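Local coordinates for protein glucokinase (Enterococcus faecalis, PDB 2QM1) that probably phosphorylates glucose at the expense of ATP, as a zinc-containing sugar kinase of the ROK family, at residues 243-255 with 278-290. Sequence-based numbering, arbitrary orientation. Where two conformers were deposited one is given.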
ATOM      1  N   VAL B 243      14.893  18.350  13.376  1.00 44.67           N
ATOM      2  CA  VAL B 243      14.650  16.905  13.543  1.00 45.03           C
ATOM      3  C   VAL B 243      13.187  16.573  13.903  1.00 44.72           C
ATOM      4  O   VAL B 243      12.587  15.744  13.275  1.00 45.59           O
ATOM      5  CB  VAL B 243      15.620  16.292  14.602  1.00 44.19           C
ATOM      6  CG1 VAL B 243      15.149  14.969  15.090  1.00 46.10           C
ATOM      7  CG2 VAL B 243      17.032  16.167  14.058  1.00 44.74           C
ATOM      8  N   ASP B 244      12.646  17.234  14.912  1.00 45.05           N
ATOM      9  CA  ASP B 244      11.239  17.131  15.334  1.00 45.39           C
ATOM     10  C   ASP B 244      10.236  17.339  14.198  1.00 44.60           C
ATOM     11  O   ASP B 244       9.304  16.556  14.005  1.00 43.64           O
ATOM     12  CB  ASP B 244      10.997  18.195  16.387  1.00 45.74           C
ATOM     13  CG  ASP B 244      10.319  17.667  17.598  1.00 50.46           C
ATOM     14  OD1 ASP B 244       9.317  16.926  17.455  1.00 55.05           O
ATOM     15  OD2 ASP B 244      10.795  17.999  18.719  1.00 57.00           O
ATOM     16  N   ARG B 245      10.446  18.398  13.428  1.00 43.36           N
ATOM     17  CA  ARG B 245       9.603  18.646  12.291  1.00 41.88           C
ATOM     18  C   ARG B 245       9.773  17.535  11.253  1.00 40.27           C
ATOM     19  O   ARG B 245       8.790  17.060  10.685  1.00 36.96           O
ATOM     20  CB  ARG B 245       9.937  20.010  11.676  1.00 42.31           C
ATOM     21  CG  ARG B 245       9.063  20.369  10.481  1.00 46.29           C
ATOM     22  CD  ARG B 245       7.542  20.345  10.865  1.00 55.35           C
ATOM     23  NE  ARG B 245       7.068  21.715  10.976  1.00 61.86           N
ATOM     24  CZ  ARG B 245       6.909  22.370  12.102  1.00 62.64           C
ATOM     25  NH1 ARG B 245       6.522  23.633  12.063  1.00 67.98           N
ATOM     26  NH2 ARG B 245       7.127  21.766  13.256  1.00 66.90           N
ATOM     27  N   VAL B 246      11.030  17.135  11.010  1.00 39.79           N
ATOM     28  CA  VAL B 246      11.326  16.158   9.959  1.00 39.90           C
ATOM     29  C   VAL B 246      10.682  14.798  10.285  1.00 40.11           C
ATOM     30  O   VAL B 246      10.110  14.133   9.391  1.00 40.10           O
ATOM     31  CB  VAL B 246      12.881  16.013   9.641  1.00 39.54           C
ATOM     32  CG1 VAL B 246      13.134  14.757   8.870  1.00 41.01           C
ATOM     33  CG2 VAL B 246      13.436  17.216   8.797  1.00 38.28           C
ATOM     34  N   CYS B 247      10.773  14.388  11.547  1.00 39.61           N
ATOM     35  CA  CYS B 247      10.323  13.044  11.951  1.00 39.89           C
ATOM     36  C   CYS B 247       8.817  12.971  12.104  1.00 40.03           C
ATOM     37  O   CYS B 247       8.247  11.893  11.936  1.00 40.13           O
ATOM     38  CB  CYS B 247      11.042  12.602  13.229  1.00 39.10           C
ATOM     39  SG  CYS B 247      12.860  12.383  12.882  1.00 41.49           S
ATOM     40  N   PHE B 248       8.194  14.126  12.397  1.00 40.10           N
ATOM     41  CA  PHE B 248       6.716  14.316  12.291  1.00 41.16           C
ATOM     42  C   PHE B 248       6.238  13.837  10.906  1.00 40.84           C
ATOM     43  O   PHE B 248       5.372  12.962  10.779  1.00 40.86           O
ATOM     44  CB  PHE B 248       6.328  15.792  12.581  1.00 39.99           C
ATOM     45  CG  PHE B 248       4.873  16.113  12.327  1.00 40.76           C
ATOM     46  CD1 PHE B 248       3.926  15.952  13.335  1.00 40.73           C
ATOM     47  CD2 PHE B 248       4.450  16.538  11.056  1.00 41.53           C
ATOM     48  CE1 PHE B 248       2.590  16.219  13.091  1.00 42.34           C
ATOM     49  CE2 PHE B 248       3.135  16.791  10.799  1.00 40.78           C
ATOM     50  CZ  PHE B 248       2.188  16.636  11.836  1.00 44.04           C
ATOM     51  N   TYR B 249       6.847  14.380   9.869  1.00 40.87           N
ATOM     52  CA  TYR B 249       6.402  14.095   8.505  1.00 40.25           C
ATOM     53  C   TYR B 249       6.738  12.660   8.124  1.00 40.04           C
ATOM     54  O   TYR B 249       5.944  12.010   7.482  1.00 39.58           O
ATOM     55  CB  TYR B 249       7.079  15.040   7.504  1.00 40.26           C
ATOM     56  CG  TYR B 249       6.581  16.480   7.542  1.00 41.70           C
ATOM     57  CD1 TYR B 249       5.230  16.777   7.393  1.00 40.47           C
ATOM     58  CD2 TYR B 249       7.476  17.539   7.703  1.00 41.63           C
ATOM     59  CE1 TYR B 249       4.763  18.105   7.410  1.00 42.45           C
ATOM     60  CE2 TYR B 249       7.023  18.883   7.708  1.00 43.93           C
ATOM     61  CZ  TYR B 249       5.672  19.144   7.556  1.00 43.73           C
ATOM     62  OH  TYR B 249       5.219  20.442   7.572  1.00 45.88           O
ATOM     63  N   LEU B 250       7.931  12.187   8.493  1.00 39.06           N
ATOM     64  CA  LEU B 250       8.246  10.778   8.271  1.00 39.71           C
ATOM     65  C   LEU B 250       7.320   9.914   9.072  1.00 38.68           C
ATOM     66  O   LEU B 250       6.939   8.876   8.587  1.00 38.46           O
ATOM     67  CB  LEU B 250       9.698  10.417   8.601  1.00 39.17           C
ATOM     68  CG  LEU B 250      10.769  10.978   7.658  1.00 39.81           C
ATOM     69  CD1 LEU B 250      12.025  11.220   8.478  1.00 37.77           C
ATOM     70  CD2 LEU B 250      11.035   9.976   6.525  1.00 43.72           C
ATOM     71  N   GLY B 251       6.979  10.324  10.305  1.00 38.27           N
ATOM     72  CA  GLY B 251       6.002   9.568  11.088  1.00 37.81           C
ATOM     73  C   GLY B 251       4.583   9.519  10.484  1.00 37.35           C
ATOM     74  O   GLY B 251       3.911   8.493  10.558  1.00 38.39           O
ATOM     75  N   LEU B 252       4.115  10.621   9.912  1.00 36.52           N
ATOM     76  CA  LEU B 252       2.812  10.647   9.270  1.00 36.91           C
ATOM     77  C   LEU B 252       2.793   9.732   8.065  1.00 37.31           C
ATOM     78  O   LEU B 252       1.861   8.978   7.878  1.00 36.78           O
ATOM     79  CB  LEU B 252       2.450  12.057   8.818  1.00 38.07           C
ATOM     80  CG  LEU B 252       1.124  12.338   8.109  1.00 34.77           C
ATOM     81  CD1 LEU B 252      -0.098  11.967   8.915  1.00 40.96           C
ATOM     82  CD2 LEU B 252       1.152  13.867   7.836  1.00 43.40           C
ATOM     83  N   ALA B 253       3.828   9.831   7.250  1.00 37.86           N
ATOM     84  CA  ALA B 253       3.852   9.114   5.997  1.00 39.43           C
ATOM     85  C   ALA B 253       4.053   7.642   6.291  1.00 39.00           C
ATOM     86  O   ALA B 253       3.337   6.855   5.758  1.00 40.40           O
ATOM     87  CB  ALA B 253       4.954   9.677   5.088  1.00 40.14           C
ATOM     88  N   THR B 254       4.985   7.276   7.179  1.00 39.25           N
ATOM     89  CA  THR B 254       5.215   5.857   7.487  1.00 38.62           C
ATOM     90  C   THR B 254       4.019   5.322   8.265  1.00 37.83           C
ATOM     91  O   THR B 254       3.659   4.192   8.132  1.00 36.64           O
ATOM     92  CB  THR B 254       6.504   5.585   8.270  1.00 38.64           C
ATOM     93  OG1 THR B 254       6.535   6.410   9.442  1.00 37.82           O
ATOM     94  CG2 THR B 254       7.726   5.914   7.396  1.00 37.68           C
ATOM     95  N   GLY B 255       3.410   6.166   9.065  1.00 38.02           N
ATOM     96  CA  GLY B 255       2.246   5.754   9.835  1.00 38.50           C
ATOM     97  C   GLY B 255       1.100   5.337   8.917  1.00 38.77           C
ATOM     98  O   GLY B 255       0.421   4.323   9.167  1.00 38.25           O
ATOM     99  N   PHE B 278      18.925   7.771  17.018  1.00 46.65           N
ATOM    100  CA  PHE B 278      18.309   9.042  17.374  1.00 46.52           C
ATOM    101  C   PHE B 278      17.223   9.408  16.356  1.00 45.66           C
ATOM    102  O   PHE B 278      16.157   9.888  16.721  1.00 45.01           O
ATOM    103  CB  PHE B 278      19.391  10.119  17.448  1.00 47.75           C
ATOM    104  CG  PHE B 278      18.900  11.439  17.944  1.00 48.41           C
ATOM    105  CD1 PHE B 278      18.430  12.399  17.042  1.00 48.49           C
ATOM    106  CD2 PHE B 278      18.918  11.729  19.302  1.00 48.18           C
ATOM    107  CE1 PHE B 278      17.973  13.625  17.490  1.00 49.09           C
ATOM    108  CE2 PHE B 278      18.463  12.955  19.774  1.00 50.37           C
ATOM    109  CZ  PHE B 278      17.987  13.907  18.872  1.00 48.90           C
ATOM    110  N   LEU B 279      17.516   9.166  15.075  1.00 44.67           N
ATOM    111  CA  LEU B 279      16.517   9.252  14.011  1.00 43.88           C
ATOM    112  C   LEU B 279      15.428   8.171  14.084  1.00 42.27           C
ATOM    113  O   LEU B 279      14.273   8.497  13.971  1.00 42.54           O
ATOM    114  CB  LEU B 279      17.171   9.225  12.626  1.00 44.13           C
ATOM    115  CG  LEU B 279      16.211   8.926  11.466  1.00 45.34           C
ATOM    116  CD1 LEU B 279      15.308  10.118  11.189  1.00 48.61           C
ATOM    117  CD2 LEU B 279      16.997   8.565  10.217  1.00 47.42           C
ATOM    118  N   ARG B 280      15.790   6.901  14.281  1.00 41.76           N
ATOM    119  CA  ARG B 280      14.781   5.816  14.340  1.00 41.02           C
ATOM    120  C   ARG B 280      13.758   6.088  15.432  1.00 40.27           C
ATOM    121  O   ARG B 280      12.565   5.981  15.219  1.00 39.70           O
ATOM    122  CB  ARG B 280      15.430   4.450  14.579  1.00 42.12           C
ATOM    123  CG  ARG B 280      14.546   3.245  14.211  1.00 39.41           C
ATOM    124  CD  ARG B 280      14.957   2.089  15.018  1.00 42.18           C
ATOM    125  NE  ARG B 280      14.865   2.454  16.421  1.00 44.22           N
ATOM    126  CZ  ARG B 280      13.749   2.371  17.139  1.00 44.22           C
ATOM    127  NH1 ARG B 280      12.615   1.860  16.606  1.00 33.83           N
ATOM    128  NH2 ARG B 280      13.799   2.775  18.402  1.00 41.58           N
ATOM    129  N   SER B 281      14.252   6.574  16.560  0.50 38.81           N
ATOM    130  CA  SER B 281      13.418   6.848  17.687  0.50 37.36           C
ATOM    131  C   SER B 281      12.343   7.891  17.388  0.50 37.73           C
ATOM    132  O   SER B 281      11.168   7.691  17.751  0.50 36.89           O
ATOM    133  CB  SER B 281      14.278   7.282  18.873  0.50 36.63           C
ATOM    134  OG  SER B 281      13.750   6.670  20.024  0.50 34.67           O
ATOM    135  N   ARG B 282      12.735   8.982  16.720  0.60 37.37           N
ATOM    136  CA  ARG B 282      11.853  10.106  16.533  0.60 37.30           C
ATOM    137  C   ARG B 282      10.859   9.751  15.452  0.60 36.74           C
ATOM    138  O   ARG B 282       9.697  10.150  15.507  0.60 36.30           O
ATOM    139  CB  ARG B 282      12.670  11.384  16.303  0.60 37.42           C
ATOM    140  CG  ARG B 282      13.105  11.986  17.658  0.60 40.38           C
ATOM    141  CD  ARG B 282      14.527  12.487  17.749  0.60 43.97           C
ATOM    142  NE  ARG B 282      15.215  11.857  18.893  0.60 48.60           N
ATOM    143  CZ  ARG B 282      15.212  12.317  20.142  0.60 50.41           C
ATOM    144  NH1 ARG B 282      15.857  11.663  21.111  0.60 50.71           N
ATOM    145  NH2 ARG B 282      14.561  13.432  20.436  0.60 55.45           N
ATOM    146  N   VAL B 283      11.295   8.935  14.502  1.00 36.62           N
ATOM    147  CA  VAL B 283      10.360   8.457  13.507  1.00 35.51           C
ATOM    148  C   VAL B 283       9.308   7.584  14.195  1.00 36.52           C
ATOM    149  O   VAL B 283       8.070   7.818  14.034  1.00 37.14           O
ATOM    150  CB  VAL B 283      11.015   7.811  12.282  1.00 34.00           C
ATOM    151  CG1 VAL B 283       9.898   7.337  11.344  1.00 33.90           C
ATOM    152  CG2 VAL B 283      11.864   8.865  11.585  1.00 33.34           C
ATOM    153  N   GLU B 284       9.798   6.603  14.967  1.00 35.99           N
ATOM    154  CA  GLU B 284       8.931   5.649  15.679  1.00 36.65           C
ATOM    155  C   GLU B 284       7.927   6.394  16.576  1.00 36.73           C
ATOM    156  O   GLU B 284       6.733   6.061  16.612  1.00 36.67           O
ATOM    157  CB  GLU B 284       9.771   4.671  16.519  1.00 37.17           C
ATOM    158  CG  GLU B 284       8.924   3.690  17.294  1.00 38.87           C
ATOM    159  CD  GLU B 284       9.696   2.964  18.354  1.00 42.31           C
ATOM    160  OE1 GLU B 284       9.725   3.479  19.517  1.00 41.70           O
ATOM    161  OE2 GLU B 284      10.229   1.869  18.028  1.00 40.54           O
ATOM    162  N   LYS B 285       8.400   7.427  17.247  1.00 36.22           N
ATOM    163  CA  LYS B 285       7.541   8.220  18.131  1.00 37.19           C
ATOM    164  C   LYS B 285       6.302   8.857  17.426  1.00 37.12           C
ATOM    165  O   LYS B 285       5.186   8.813  17.935  1.00 37.82           O
ATOM    166  CB  LYS B 285       8.360   9.286  18.832  1.00 37.61           C
ATOM    167  CG  LYS B 285       7.446  10.282  19.553  1.00 39.92           C
ATOM    168  CD  LYS B 285       8.061  11.611  19.972  1.00 46.91           C
ATOM    169  CE  LYS B 285       6.998  12.306  20.824  1.00 50.07           C
ATOM    170  NZ  LYS B 285       7.406  13.539  21.571  1.00 62.41           N
ATOM    171  N   TYR B 286       6.507   9.443  16.258  1.00 37.22           N
ATOM    172  CA  TYR B 286       5.399   9.981  15.496  1.00 38.61           C
ATOM    173  C   TYR B 286       4.575   8.920  14.753  1.00 37.18           C
ATOM    174  O   TYR B 286       3.377   9.048  14.643  1.00 36.54           O
ATOM    175  CB  TYR B 286       5.879  11.101  14.563  1.00 40.00           C
ATOM    176  CG  TYR B 286       6.256  12.383  15.305  1.00 40.99           C
ATOM    177  CD1 TYR B 286       5.273  13.179  15.851  1.00 46.10           C
ATOM    178  CD2 TYR B 286       7.586  12.785  15.443  1.00 41.47           C
ATOM    179  CE1 TYR B 286       5.569  14.356  16.527  1.00 46.56           C
ATOM    180  CE2 TYR B 286       7.911  13.978  16.127  1.00 44.23           C
ATOM    181  CZ  TYR B 286       6.875  14.754  16.657  1.00 46.60           C
ATOM    182  OH  TYR B 286       7.104  15.929  17.357  1.00 47.54           O
ATOM    183  N   PHE B 287       5.238   7.910  14.205  1.00 37.49           N
ATOM    184  CA  PHE B 287       4.558   6.707  13.715  1.00 37.17           C
ATOM    185  C   PHE B 287       3.516   6.188  14.737  1.00 37.63           C
ATOM    186  O   PHE B 287       2.419   5.847  14.373  1.00 36.98           O
ATOM    187  CB  PHE B 287       5.577   5.591  13.468  1.00 36.71           C
ATOM    188  CG  PHE B 287       4.951   4.312  12.993  1.00 38.42           C
ATOM    189  CD1 PHE B 287       4.651   4.133  11.630  1.00 37.70           C
ATOM    190  CD2 PHE B 287       4.682   3.283  13.885  1.00 39.41           C
ATOM    191  CE1 PHE B 287       4.089   2.931  11.158  1.00 38.63           C
ATOM    192  CE2 PHE B 287       4.088   2.069  13.419  1.00 38.52           C
ATOM    193  CZ  PHE B 287       3.792   1.914  12.067  1.00 36.70           C
ATOM    194  N   GLN B 288       3.930   6.068  16.001  1.00 38.83           N
ATOM    195  CA  GLN B 288       3.050   5.676  17.093  1.00 39.60           C
ATOM    196  C   GLN B 288       1.819   6.615  17.243  1.00 41.26           C
ATOM    197  O   GLN B 288       0.686   6.111  17.451  1.00 42.30           O
ATOM    198  CB  GLN B 288       3.841   5.552  18.404  1.00 39.30           C
ATOM    199  CG  GLN B 288       4.820   4.356  18.493  1.00 39.47           C
ATOM    200  CD  GLN B 288       4.100   2.990  18.488  1.00 39.64           C
ATOM    201  OE1 GLN B 288       4.454   2.085  17.732  1.00 42.45           O
ATOM    202  NE2 GLN B 288       3.045   2.882  19.272  1.00 33.45           N
ATOM    203  N   GLU B 289       2.015   7.948  17.174  0.50 40.37           N
ATOM    204  CA  GLU B 289       0.873   8.906  17.224  0.50 39.94           C
ATOM    205  C   GLU B 289      -0.121   8.599  16.108  0.50 39.88           C
ATOM    206  O   GLU B 289      -1.331   8.591  16.312  0.50 40.76           O
ATOM    207  CB  GLU B 289       1.285  10.404  17.103  0.50 39.10           C
ATOM    208  CG  GLU B 289       0.084  11.375  17.316  0.50 38.97           C
ATOM    209  CD  GLU B 289       0.209  12.778  16.686  0.50 38.29           C
ATOM    210  OE1 GLU B 289       0.121  13.791  17.388  0.50 40.50           O
ATOM    211  OE2 GLU B 289       0.345  12.907  15.484  0.50 38.56           O
ATOM    212  N   PHE B 290       0.401   8.360  14.922  1.00 40.59           N
ATOM    213  CA  PHE B 290      -0.438   8.354  13.734  1.00 40.19           C
ATOM    214  C   PHE B 290      -1.039   6.988  13.345  1.00 39.58           C
ATOM    215  O   PHE B 290      -1.692   6.860  12.312  1.00 41.04           O
ATOM    216  CB  PHE B 290       0.329   9.012  12.567  1.00 39.53           C
ATOM    217  CG  PHE B 290       0.559  10.479  12.755  1.00 38.70           C
ATOM    218  CD1 PHE B 290      -0.488  11.327  13.111  1.00 42.70           C
ATOM    219  CD2 PHE B 290       1.808  11.018  12.585  1.00 35.39           C
ATOM    220  CE1 PHE B 290      -0.266  12.695  13.317  1.00 42.69           C
ATOM    221  CE2 PHE B 290       2.041  12.407  12.784  1.00 41.80           C
ATOM    222  CZ  PHE B 290       1.008  13.229  13.139  1.00 39.99           C
TER
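Helices 243-255 and 278-289 pack through the backbone of G251, their axes crossing at -52° and closing to 7.3 Å, with CA of G251 only 4.1 Å from CA of F287. This is knobs-into-holes packing of two helices in the ROK kinase, a member of the actin-like ATPase clan; between them in sequence runs strand 265-269, inside the mixed sheet that also holds 137-142 and 300-303. G251 has no side chain, and its CA lies 3.8 Å from Y286 CB and close to F287 N.

The C247 knob sits among L279, R282, V283 and Y286. Its SG lies anti to the carbonyl carbon (chi1 -66°) and meets R282 CB at 3.6 Å and L279 CD1. In return, V283 fills the hole between C247, L250, G251 and T254, pressing CG2 on L250 CD1.

Y286 is the third knob. One ring face takes the CH of F248 CA, 3.8 Å from the centroid, while the edge of the F248 ring turns toward that ring in an offset edge-to-face pair, planes at 76°. F290, just past the helix end, points its own edge at the face of F248 and receives L252 CD1 squarely over its centre, completing an aromatic cluster. P174 of the second subunit packs on F248 and its T171 on F290, so the cluster reaches the dimer interface.

At the far rim of Y286, its OH is modelled 2.4 Å from D244 OD1, donating to it near the ring plane; so short a distance is doubtful in detail.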